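Local coordinates for vascular protein tyrosine phosphatase 1 (PDB 3I36) that probably removes phosphate from phosphotyrosines of target proteins, as the catalytic domain of a receptor-type protein tyrosine phosphatase, at residues I56-E66 against V79-V87; N101-K111 against D278-M286. All coordinates share one frame; numbering follows the deposited sequence.

Interaction 1 of 2, residues I56-E66 against V79-V87; sequences IGISLPKYAAE and VLPYDISRV
Tyr82 reaches along the 56-66 chain and meets it on several sides of its ring. With CG lying beside the backbone N (chi1 -58°), the phenol runs alongside Lys62 and crosses Leu60 at about a right angle. Leu60 CB makes a CH-pi contact over one face, 3.8 Å from the ring centroid of Tyr82. The same face carries Gly57 O, the carbonyl of the type I turn from Gly57 to Leu60, 3.1 Å from Tyr82 CZ. At the ring edge sits Lys62 CG, 3.5 Å from Tyr82 CD1. The hydroxyl is tied back to Ile56 O through one water lying in the ring plane.

Asp83 is the polar centre. Its carboxylate takes the amides that open the short helix 63-66, one on each oxygen: Tyr63 N is 2.7 Å from Asp83 OD2, and Ala64 N approaches Asp83 OD1 at 3.1 Å on the syn lone pair, nearly straight (167°). A water that also joins Ala65 N and Pro81 O is a third donor to the carboxylate, at Asp83 OD1. Separately, Asp83 N donates to Pro61 O at 2.9 Å and ties the two backbones together.

Leu80 supplies the apolar end: its CB packs 3.5 Å from Ala65 CB, the Lys62 side chain crosses it at about a right angle with Lys62 CD meeting Leu80 CB, and Leu80 CD1 reaches Glu66 CG. Nearby, Ala64 CB sits squarely over one face of the Arg86 guanidinium, which has its salt bridge with Asp98.

The PYDISRV sequence follows the phosphotyrosine recognition loop of this family. Here it is clamped against the chain leading into helix 63-66, with Tyr99 of strand 99-100 touching Ala64, Ala65, Pro81 and Arg86, backbone hydrogen bonds joining Val87 to Ala102 of strand 102-105, and Ile56 resting on helix 272-280.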
loop_
_atom_site.group_PDB
_atom_site.type_symbol
_atom_site.label_atom_id
_atom_site.label_comp_id
_atom_site.label_asym_id
_atom_site.label_seq_id
_atom_site.Cartn_x
_atom_site.Cartn_y
_atom_site.Cartn_z
ATOM N N ILE A 56 5.671 10.011 -14.681
ATOM C CA ILE A 56 6.024 8.613 -14.814
ATOM C C ILE A 56 4.808 7.698 -14.760
ATOM O O ILE A 56 4.013 7.740 -13.809
ATOM C CB ILE A 56 7.036 8.163 -13.772
ATOM C CG1 ILE A 56 8.268 9.086 -13.801
ATOM C CG2 ILE A 56 7.427 6.715 -14.036
ATOM C CD1 ILE A 56 8.863 9.299 -15.182
ATOM N N GLY A 57 4.695 6.858 -15.785
ATOM C CA GLY A 57 3.666 5.836 -15.859
ATOM C C GLY A 57 2.318 6.336 -16.354
ATOM O O GLY A 57 1.439 5.538 -16.662
ATOM N N ILE A 58 2.140 7.646 -16.456
ATOM C CA ILE A 58 0.776 8.138 -16.675
ATOM C C ILE A 58 0.202 7.833 -18.058
ATOM O O ILE A 58 -1.010 7.909 -18.263
ATOM C CB ILE A 58 0.626 9.626 -16.334
ATOM C CG1 ILE A 58 1.367 10.490 -17.356
ATOM C CG2 ILE A 58 1.105 9.874 -14.891
ATOM C CD1 ILE A 58 0.946 11.955 -17.320
ATOM N N SER A 59 1.066 7.483 -19.000
ATOM C CA SER A 59 0.587 7.106 -20.323
ATOM C C SER A 59 0.336 5.601 -20.425
ATOM O O SER A 59 0.028 5.101 -21.497
ATOM C CB SER A 59 1.570 7.548 -21.415
ATOM O OG SER A 59 2.767 6.811 -21.335
ATOM N N LEU A 60 0.482 4.873 -19.316
ATOM C CA LEU A 60 0.201 3.443 -19.341
ATOM C C LEU A 60 -1.302 3.290 -19.456
ATOM O O LEU A 60 -2.039 3.955 -18.726
ATOM C CB LEU A 60 0.677 2.761 -18.066
ATOM C CG LEU A 60 2.194 2.590 -17.964
ATOM C CD1 LEU A 60 2.557 2.250 -16.525
ATOM C CD2 LEU A 60 2.629 1.485 -18.910
ATOM N N PRO A 61 -1.758 2.442 -20.387
ATOM C CA PRO A 61 -3.193 2.225 -20.584
ATOM C C PRO A 61 -3.873 1.783 -19.294
ATOM O O PRO A 61 -3.288 1.042 -18.499
ATOM C CB PRO A 61 -3.233 1.099 -21.618
ATOM C CG PRO A 61 -1.994 1.288 -22.403
ATOM C CD PRO A 61 -0.953 1.800 -21.442
ATOM N N LYS A 62 -5.099 2.256 -19.097
ATOM C CA LYS A 62 -5.913 1.889 -17.951
ATOM C C LYS A 62 -7.281 1.555 -18.512
ATOM O O LYS A 62 -8.298 2.043 -18.017
ATOM C CB LYS A 62 -6.071 3.073 -16.993
ATOM C CG LYS A 62 -4.860 3.964 -16.866
ATOM C CD LYS A 62 -5.241 5.367 -16.431
ATOM C CE LYS A 62 -5.833 6.147 -17.582
ATOM N NZ LYS A 62 -5.448 7.563 -17.475
ATOM N N TYR A 63 -7.311 0.730 -19.548
ATOM C CA TYR A 63 -8.555 0.454 -20.245
ATOM C C TYR A 63 -9.574 -0.262 -19.364
ATOM O O TYR A 63 -10.741 0.091 -19.370
ATOM C CB TYR A 63 -8.296 -0.365 -21.507
ATOM C CG TYR A 63 -7.465 0.389 -22.509
ATOM C CD1 TYR A 63 -7.638 1.756 -22.681
ATOM C CD2 TYR A 63 -6.513 -0.256 -23.286
ATOM C CE1 TYR A 63 -6.885 2.463 -23.593
ATOM C CE2 TYR A 63 -5.751 0.443 -24.205
ATOM C CZ TYR A 63 -5.942 1.805 -24.354
ATOM O OH TYR A 63 -5.192 2.521 -25.261
ATOM N N ALA A 64 -9.144 -1.280 -18.620
ATOM C CA ALA A 64 -10.105 -2.037 -17.822
ATOM C C ALA A 64 -10.777 -1.097 -16.825
ATOM O O ALA A 64 -11.990 -1.128 -16.640
ATOM C CB ALA A 64 -9.430 -3.203 -17.095
ATOM N N ALA A 65 -9.974 -0.249 -16.196
ATOM C CA ALA A 65 -10.480 0.705 -15.210
ATOM C C ALA A 65 -11.500 1.664 -15.798
ATOM O O ALA A 65 -12.300 2.228 -15.065
ATOM C CB ALA A 65 -9.343 1.497 -14.601
ATOM N N GLU A 66 -11.445 1.860 -17.111
ATOM C CA GLU A 66 -12.290 2.842 -17.782
ATOM C C GLU A 66 -13.525 2.215 -18.419
ATOM O O GLU A 66 -14.405 2.922 -18.926
ATOM C CB GLU A 66 -11.469 3.612 -18.821
ATOM C CG GLU A 66 -10.469 4.559 -18.184
ATOM C CD GLU A 66 -9.434 5.097 -19.163
ATOM O OE1 GLU A 66 -9.288 4.528 -20.264
ATOM O OE2 GLU A 66 -8.754 6.086 -18.816
ATOM N N VAL A 79 -7.857 7.825 -10.072
ATOM C CA VAL A 79 -6.927 6.835 -9.571
ATOM C C VAL A 79 -7.309 5.488 -10.132
ATOM O O VAL A 79 -8.123 4.756 -9.564
ATOM C CB VAL A 79 -6.897 6.798 -8.048
ATOM C CG1 VAL A 79 -5.911 5.744 -7.587
ATOM C CG2 VAL A 79 -6.512 8.185 -7.505
ATOM N N LEU A 80 -6.746 5.190 -11.291
ATOM C CA LEU A 80 -7.128 3.998 -12.022
ATOM C C LEU A 80 -5.916 3.119 -12.189
ATOM O O LEU A 80 -4.844 3.600 -12.534
ATOM C CB LEU A 80 -7.643 4.370 -13.403
ATOM C CG LEU A 80 -8.757 5.405 -13.381
ATOM C CD1 LEU A 80 -9.199 5.673 -14.805
ATOM C CD2 LEU A 80 -9.929 4.917 -12.532
ATOM N N PRO A 81 -6.105 1.818 -11.989
ATOM C CA PRO A 81 -5.002 0.871 -12.124
ATOM C C PRO A 81 -4.571 0.775 -13.584
ATOM O O PRO A 81 -5.414 0.684 -14.478
ATOM C CB PRO A 81 -5.627 -0.448 -11.676
ATOM C CG PRO A 81 -7.134 -0.279 -11.986
ATOM C CD PRO A 81 -7.357 1.165 -11.568
ATOM N N TYR A 82 -3.266 0.783 -13.825
ATOM C CA TYR A 82 -2.769 0.505 -15.159
ATOM C C TYR A 82 -3.006 -0.960 -15.479
ATOM O O TYR A 82 -2.852 -1.826 -14.618
ATOM C CB TYR A 82 -1.275 0.826 -15.266
ATOM C CG TYR A 82 -0.977 2.256 -14.926
ATOM C CD1 TYR A 82 -1.694 3.285 -15.528
ATOM C CD2 TYR A 82 0.021 2.588 -14.013
ATOM C CE1 TYR A 82 -1.443 4.608 -15.222
ATOM C CE2 TYR A 82 0.287 3.917 -13.699
ATOM C CZ TYR A 82 -0.449 4.919 -14.308
ATOM O OH TYR A 82 -0.201 6.234 -14.025
ATOM N N ASP A 83 -3.394 -1.222 -16.719
ATOM C CA ASP A 83 -3.649 -2.580 -17.178
ATOM C C ASP A 83 -2.427 -3.454 -16.978
ATOM O O ASP A 83 -2.531 -4.634 -16.665
ATOM C CB ASP A 83 -3.991 -2.556 -18.658
ATOM C CG ASP A 83 -5.293 -1.837 -18.935
ATOM O OD1 ASP A 83 -6.220 -2.005 -18.127
ATOM O OD2 ASP A 83 -5.384 -1.091 -19.934
ATOM N N ILE A 84 -1.259 -2.868 -17.174
ATOM C CA ILE A 84 -0.046 -3.665 -17.182
ATOM C C ILE A 84 0.242 -4.323 -15.828
ATOM O O ILE A 84 0.969 -5.306 -15.752
ATOM C CB ILE A 84 1.164 -2.811 -17.620
ATOM C CG1 ILE A 84 2.347 -3.704 -17.997
ATOM C CG2 ILE A 84 1.526 -1.801 -16.540
ATOM C CD1 ILE A 84 3.406 -2.977 -18.791
ATOM N N SER A 85 -0.337 -3.780 -14.765
ATOM C CA SER A 85 -0.001 -4.226 -13.426
ATOM C C SER A 85 -1.242 -4.517 -12.605
ATOM O O SER A 85 -1.145 -4.855 -11.428
ATOM C CB SER A 85 0.799 -3.126 -12.716
ATOM O OG SER A 85 0.054 -1.911 -12.721
ATOM N N ARG A 86 -2.412 -4.379 -13.218
ATOM C CA ARG A 86 -3.627 -4.452 -12.435
ATOM C C ARG A 86 -3.841 -5.877 -11.949
ATOM O O ARG A 86 -3.446 -6.851 -12.602
ATOM C CB ARG A 86 -4.840 -3.937 -13.226
ATOM C CG ARG A 86 -5.316 -4.868 -14.310
ATOM C CD ARG A 86 -6.558 -4.298 -14.963
ATOM N NE ARG A 86 -7.054 -5.183 -16.000
ATOM C CZ ARG A 86 -8.091 -5.996 -15.834
ATOM N NH1 ARG A 86 -8.733 -6.021 -14.674
ATOM N NH2 ARG A 86 -8.476 -6.775 -16.826
ATOM N N VAL A 87 -4.450 -5.986 -10.780
ATOM C CA VAL A 87 -4.765 -7.279 -10.214
ATOM C C VAL A 87 -6.019 -7.770 -10.921
ATOM O O VAL A 87 -7.042 -7.098 -10.905
ATOM C CB VAL A 87 -5.016 -7.162 -8.710
ATOM C CG1 VAL A 87 -5.410 -8.500 -8.132
ATOM C CG2 VAL A 87 -3.769 -6.582 -8.000
HETATM O O HOH W 1 1.976 6.566 -12.604
HETATM O O HOH W 2 -1.023 -0.415 -18.683
HETATM O O HOH W 3 -7.189 -0.706 -16.091
#

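Interaction 2 of 2, residues N101-K111 against D278-M286; sequences NANYMPGYHSK and DLRMHRPLM
Arg283 meets Asn101 and Met105, and His282 meets Pro106, where the turn that follows helix 272-280 lies against strand 102-105, the outermost strand at one end of the mixed sheet of the protein tyrosine phosphatase fold. Arg283 can be followed outward. Its CB lies 3.7 Å from Met105 SD. CG stands opposite the backbone N (chi1 -174°), which sends the chain out extended alongside the Asn103 side chain. At the tip the guanidinium grips a single atom end-on: NH1 and NH2 of Arg283 each donate to Asn101 OD1 at 2.8 Å. The oxygen lies near the guanidinium plane, while the amide plane of Asn101 stands almost perpendicular to it (85°). Both groups are further held, Arg283 NH2 by Ala246 O and Asn101 ND2 by Val79 O.

Met105 and His282 run antiparallel alongside each other, Met105 SD and CE passing His282 CB. Bent at both later torsions, the methionine sets Met105 CE 3.3 Å from Leu279 O and 3.4 Å from His282 CB, with Leu279 CD2 and Met286 CG completing its surroundings.

Pro106 covers the imidazole: Pro106 CD sits 3.3 Å from the centroid of the His282 ring, only 8° off the normal, a close CH-pi contact. The ring's rotation is fixed from within its own segment, for His282 ND1 donates to Asp278 O at 2.7 Å, the acceptor lying in the imidazole plane.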
loop_
_atom_site.group_PDB
_atom_site.type_symbol
_atom_site.label_atom_id
_atom_site.label_comp_id
_atom_site.label_asym_id
_atom_site.label_seq_id
_atom_site.Cartn_x
_atom_site.Cartn_y
_atom_site.Cartn_z
ATOM N N ASN A 101 -9.803 -2.207 -8.438
ATOM C CA ASN A 101 -8.885 -1.103 -8.484
ATOM C C ASN A 101 -7.708 -1.427 -7.584
ATOM O O ASN A 101 -7.720 -1.122 -6.392
ATOM C CB ASN A 101 -9.545 0.186 -8.041
ATOM C CG ASN A 101 -8.682 1.380 -8.353
ATOM O OD1 ASN A 101 -7.496 1.397 -8.007
ATOM N ND2 ASN A 101 -9.251 2.370 -9.035
ATOM N N ALA A 102 -6.722 -2.090 -8.172
ATOM C CA ALA A 102 -5.576 -2.607 -7.439
ATOM C C ALA A 102 -4.500 -2.943 -8.445
ATOM O O ALA A 102 -4.788 -3.360 -9.572
ATOM C CB ALA A 102 -5.959 -3.867 -6.651
ATOM N N ASN A 103 -3.249 -2.773 -8.037
ATOM C CA ASN A 103 -2.134 -3.167 -8.880
ATOM C C ASN A 103 -1.110 -3.883 -8.039
ATOM O O ASN A 103 -0.925 -3.554 -6.868
ATOM C CB ASN A 103 -1.444 -1.943 -9.476
ATOM C CG ASN A 103 -2.338 -1.188 -10.407
ATOM O OD1 ASN A 103 -2.412 -1.482 -11.608
ATOM N ND2 ASN A 103 -3.027 -0.210 -9.866
ATOM N N TYR A 104 -0.428 -4.837 -8.658
ATOM C CA TYR A 104 0.729 -5.446 -8.036
ATOM C C TYR A 104 1.812 -4.399 -8.013
ATOM O O TYR A 104 2.078 -3.760 -9.019
ATOM C CB TYR A 104 1.211 -6.624 -8.854
ATOM C CG TYR A 104 0.194 -7.712 -8.952
ATOM C CD1 TYR A 104 -0.022 -8.586 -7.894
ATOM C CD2 TYR A 104 -0.556 -7.873 -10.107
ATOM C CE1 TYR A 104 -0.974 -9.598 -7.992
ATOM C CE2 TYR A 104 -1.489 -8.869 -10.216
ATOM C CZ TYR A 104 -1.695 -9.732 -9.160
ATOM O OH TYR A 104 -2.644 -10.717 -9.288
ATOM N N MET A 105 2.447 -4.235 -6.864
ATOM C CA MET A 105 3.540 -3.295 -6.746
ATOM C C MET A 105 4.755 -4.095 -6.347
ATOM O O MET A 105 4.698 -4.904 -5.411
ATOM C CB MET A 105 3.227 -2.245 -5.680
ATOM C CG MET A 105 1.797 -1.755 -5.736
ATOM S SD MET A 105 1.443 -0.819 -7.236
ATOM C CE MET A 105 2.874 0.262 -7.145
ATOM N N PRO A 106 5.861 -3.882 -7.056
ATOM C CA PRO A 106 7.053 -4.601 -6.635
ATOM C C PRO A 106 7.469 -4.182 -5.238
ATOM O O PRO A 106 7.302 -3.028 -4.784
ATOM C CB PRO A 106 8.106 -4.171 -7.668
ATOM C CG PRO A 106 7.267 -3.751 -8.877
ATOM C CD PRO A 106 6.098 -3.068 -8.260
ATOM N N GLY A 107 8.031 -5.155 -4.546
ATOM C CA GLY A 107 8.725 -4.864 -3.324
ATOM C C GLY A 107 10.193 -5.061 -3.605
ATOM O O GLY A 107 10.632 -5.200 -4.753
ATOM N N TYR A 108 10.961 -5.086 -2.541
ATOM C CA TYR A 108 12.383 -5.314 -2.677
ATOM C C TYR A 108 12.675 -6.666 -3.332
ATOM O O TYR A 108 13.576 -6.781 -4.155
ATOM C CB TYR A 108 13.032 -5.242 -1.308
ATOM C CG TYR A 108 14.529 -5.363 -1.385
ATOM C CD1 TYR A 108 15.300 -4.279 -1.757
ATOM C CD2 TYR A 108 15.161 -6.556 -1.085
ATOM C CE1 TYR A 108 16.670 -4.374 -1.835
ATOM C CE2 TYR A 108 16.554 -6.659 -1.136
ATOM C CZ TYR A 108 17.289 -5.565 -1.519
ATOM O OH TYR A 108 18.656 -5.643 -1.593
ATOM N N HIS A 109 11.885 -7.676 -2.986
ATOM C CA HIS A 109 12.164 -9.049 -3.395
ATOM C C HIS A 109 11.508 -9.517 -4.683
ATOM O O HIS A 109 12.091 -10.312 -5.424
ATOM C CB HIS A 109 11.852 -10.003 -2.251
ATOM C CG HIS A 109 12.706 -9.758 -1.053
ATOM N ND1 HIS A 109 12.284 -9.004 0.020
ATOM C CD2 HIS A 109 13.985 -10.113 -0.786
ATOM C CE1 HIS A 109 13.256 -8.931 0.912
ATOM N NE2 HIS A 109 14.298 -9.595 0.447
ATOM N N SER A 110 10.305 -9.043 -4.967
ATOM C CA SER A 110 9.641 -9.534 -6.158
ATOM C C SER A 110 8.612 -8.554 -6.665
ATOM O O SER A 110 8.180 -7.652 -5.953
ATOM C CB SER A 110 8.951 -10.863 -5.880
ATOM O OG SER A 110 7.604 -10.607 -5.489
ATOM N N LYS A 111 8.230 -8.763 -7.914
ATOM C CA LYS A 111 7.348 -7.868 -8.625
ATOM C C LYS A 111 5.959 -7.889 -8.000
ATOM O O LYS A 111 5.153 -6.998 -8.223
ATOM C CB LYS A 111 7.280 -8.313 -10.089
ATOM C CG LYS A 111 6.522 -7.382 -11.013
ATOM C CD LYS A 111 6.599 -7.861 -12.464
ATOM C CE LYS A 111 5.542 -8.907 -12.780
ATOM N NZ LYS A 111 5.499 -9.209 -14.244
ATOM N N ASP A 278 9.480 3.215 -9.897
ATOM C CA ASP A 278 8.945 1.875 -10.049
ATOM C C ASP A 278 7.477 1.807 -9.604
ATOM O O ASP A 278 6.630 1.265 -10.306
ATOM C CB ASP A 278 9.779 0.917 -9.215
ATOM C CG ASP A 278 9.421 -0.523 -9.461
ATOM O OD1 ASP A 278 9.126 -0.888 -10.617
ATOM O OD2 ASP A 278 9.470 -1.285 -8.488
ATOM N N LEU A 279 7.174 2.361 -8.442
ATOM C CA LEU A 279 5.788 2.381 -7.989
ATOM C C LEU A 279 4.893 3.054 -9.013
ATOM O O LEU A 279 3.832 2.531 -9.349
ATOM C CB LEU A 279 5.657 3.060 -6.630
ATOM C CG LEU A 279 6.429 2.357 -5.508
ATOM C CD1 LEU A 279 6.174 3.102 -4.205
ATOM C CD2 LEU A 279 6.024 0.891 -5.398
ATOM N N ARG A 280 5.325 4.205 -9.518
ATOM C CA ARG A 280 4.534 4.930 -10.510
ATOM C C ARG A 280 4.338 4.152 -11.808
ATOM O O ARG A 280 3.353 4.360 -12.508
ATOM C CB ARG A 280 5.182 6.261 -10.856
ATOM C CG ARG A 280 5.191 7.255 -9.721
ATOM C CD ARG A 280 3.818 7.865 -9.481
ATOM N NE ARG A 280 3.951 8.748 -8.339
ATOM C CZ ARG A 280 4.427 9.982 -8.409
ATOM N NH1 ARG A 280 4.764 10.500 -9.588
ATOM N NH2 ARG A 280 4.566 10.700 -7.296
ATOM N N MET A 281 5.276 3.274 -12.132
ATOM C CA MET A 281 5.133 2.424 -13.305
ATOM C C MET A 281 4.104 1.334 -13.056
ATOM O O MET A 281 3.761 0.575 -13.967
ATOM C CB MET A 281 6.476 1.796 -13.687
ATOM C CG MET A 281 7.451 2.775 -14.296
ATOM S SD MET A 281 6.774 3.445 -15.818
ATOM C CE MET A 281 6.536 1.941 -16.768
ATOM N N HIS A 282 3.618 1.236 -11.822
ATOM C CA HIS A 282 2.650 0.187 -11.489
ATOM C C HIS A 282 1.278 0.703 -11.097
ATOM O O HIS A 282 0.288 -0.007 -11.197
ATOM C CB HIS A 282 3.215 -0.724 -10.410
ATOM C CG HIS A 282 4.306 -1.600 -10.918
ATOM N ND1 HIS A 282 5.615 -1.183 -11.004
ATOM C CD2 HIS A 282 4.272 -2.850 -11.436
ATOM C CE1 HIS A 282 6.347 -2.150 -11.522
ATOM N NE2 HIS A 282 5.558 -3.171 -11.795
ATOM N N ARG A 283 1.218 1.943 -10.644
ATOM C CA ARG A 283 -0.053 2.500 -10.225
ATOM C C ARG A 283 0.170 3.988 -10.209
ATOM O O ARG A 283 1.255 4.440 -9.868
ATOM C CB ARG A 283 -0.389 2.012 -8.822
ATOM C CG ARG A 283 -1.764 2.408 -8.299
ATOM C CD ARG A 283 -2.094 1.539 -7.079
ATOM N NE ARG A 283 -3.308 1.964 -6.381
ATOM C CZ ARG A 283 -4.544 1.671 -6.782
ATOM N NH1 ARG A 283 -4.740 0.959 -7.887
ATOM N NH2 ARG A 283 -5.580 2.089 -6.072
ATOM N N PRO A 284 -0.844 4.754 -10.601
ATOM C CA PRO A 284 -0.688 6.201 -10.618
ATOM C C PRO A 284 -0.456 6.730 -9.224
ATOM O O PRO A 284 -0.871 6.116 -8.229
ATOM C CB PRO A 284 -2.066 6.690 -11.103
ATOM C CG PRO A 284 -2.990 5.550 -10.823
ATOM C CD PRO A 284 -2.155 4.348 -11.131
ATOM N N LEU A 285 0.231 7.865 -9.167
ATOM C CA LEU A 285 0.235 8.720 -7.991
ATOM C C LEU A 285 0.914 8.129 -6.764
ATOM O O LEU A 285 0.837 8.708 -5.689
ATOM C CB LEU A 285 -1.205 9.094 -7.638
ATOM C CG LEU A 285 -1.888 9.959 -8.688
ATOM C CD1 LEU A 285 -3.357 10.081 -8.393
ATOM C CD2 LEU A 285 -1.214 11.341 -8.750
ATOM N N MET A 286 1.551 6.972 -6.905
ATOM C CA MET A 286 2.182 6.346 -5.749
ATOM C C MET A 286 3.125 7.351 -5.120
ATOM O O MET A 286 3.991 7.895 -5.808
ATOM C CB MET A 286 2.935 5.084 -6.158
ATOM C CG MET A 286 2.057 4.069 -6.881
ATOM S SD MET A 286 0.570 3.693 -5.930
ATOM C CE MET A 286 1.308 2.946 -4.503
#

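In the fold
The two interactions are neighbours, their centres about 11 Å apart. The 79-87 chain of interaction 1 joins strand 102-105 of interaction 2 through backbone hydrogen bonds of Ser85 with Tyr104 and Val87 with Ala102. Ser85 OG probably hydrogen-bonds to His282 O at 2.5 Å. Interaction 2 is the nearer to the active site: the side chain of Arg283 is about 4 Å from that of Val248 in the phosphate-binding loop, which begins with Cys244, the probable phosphocysteine nucleophile, and Arg283 NH2 bonds to Ala246 O. Val79 also touches Val248, but the centre of interaction 1 lies about 16 Å from the centre of the chain, against 9 Å for interaction 2.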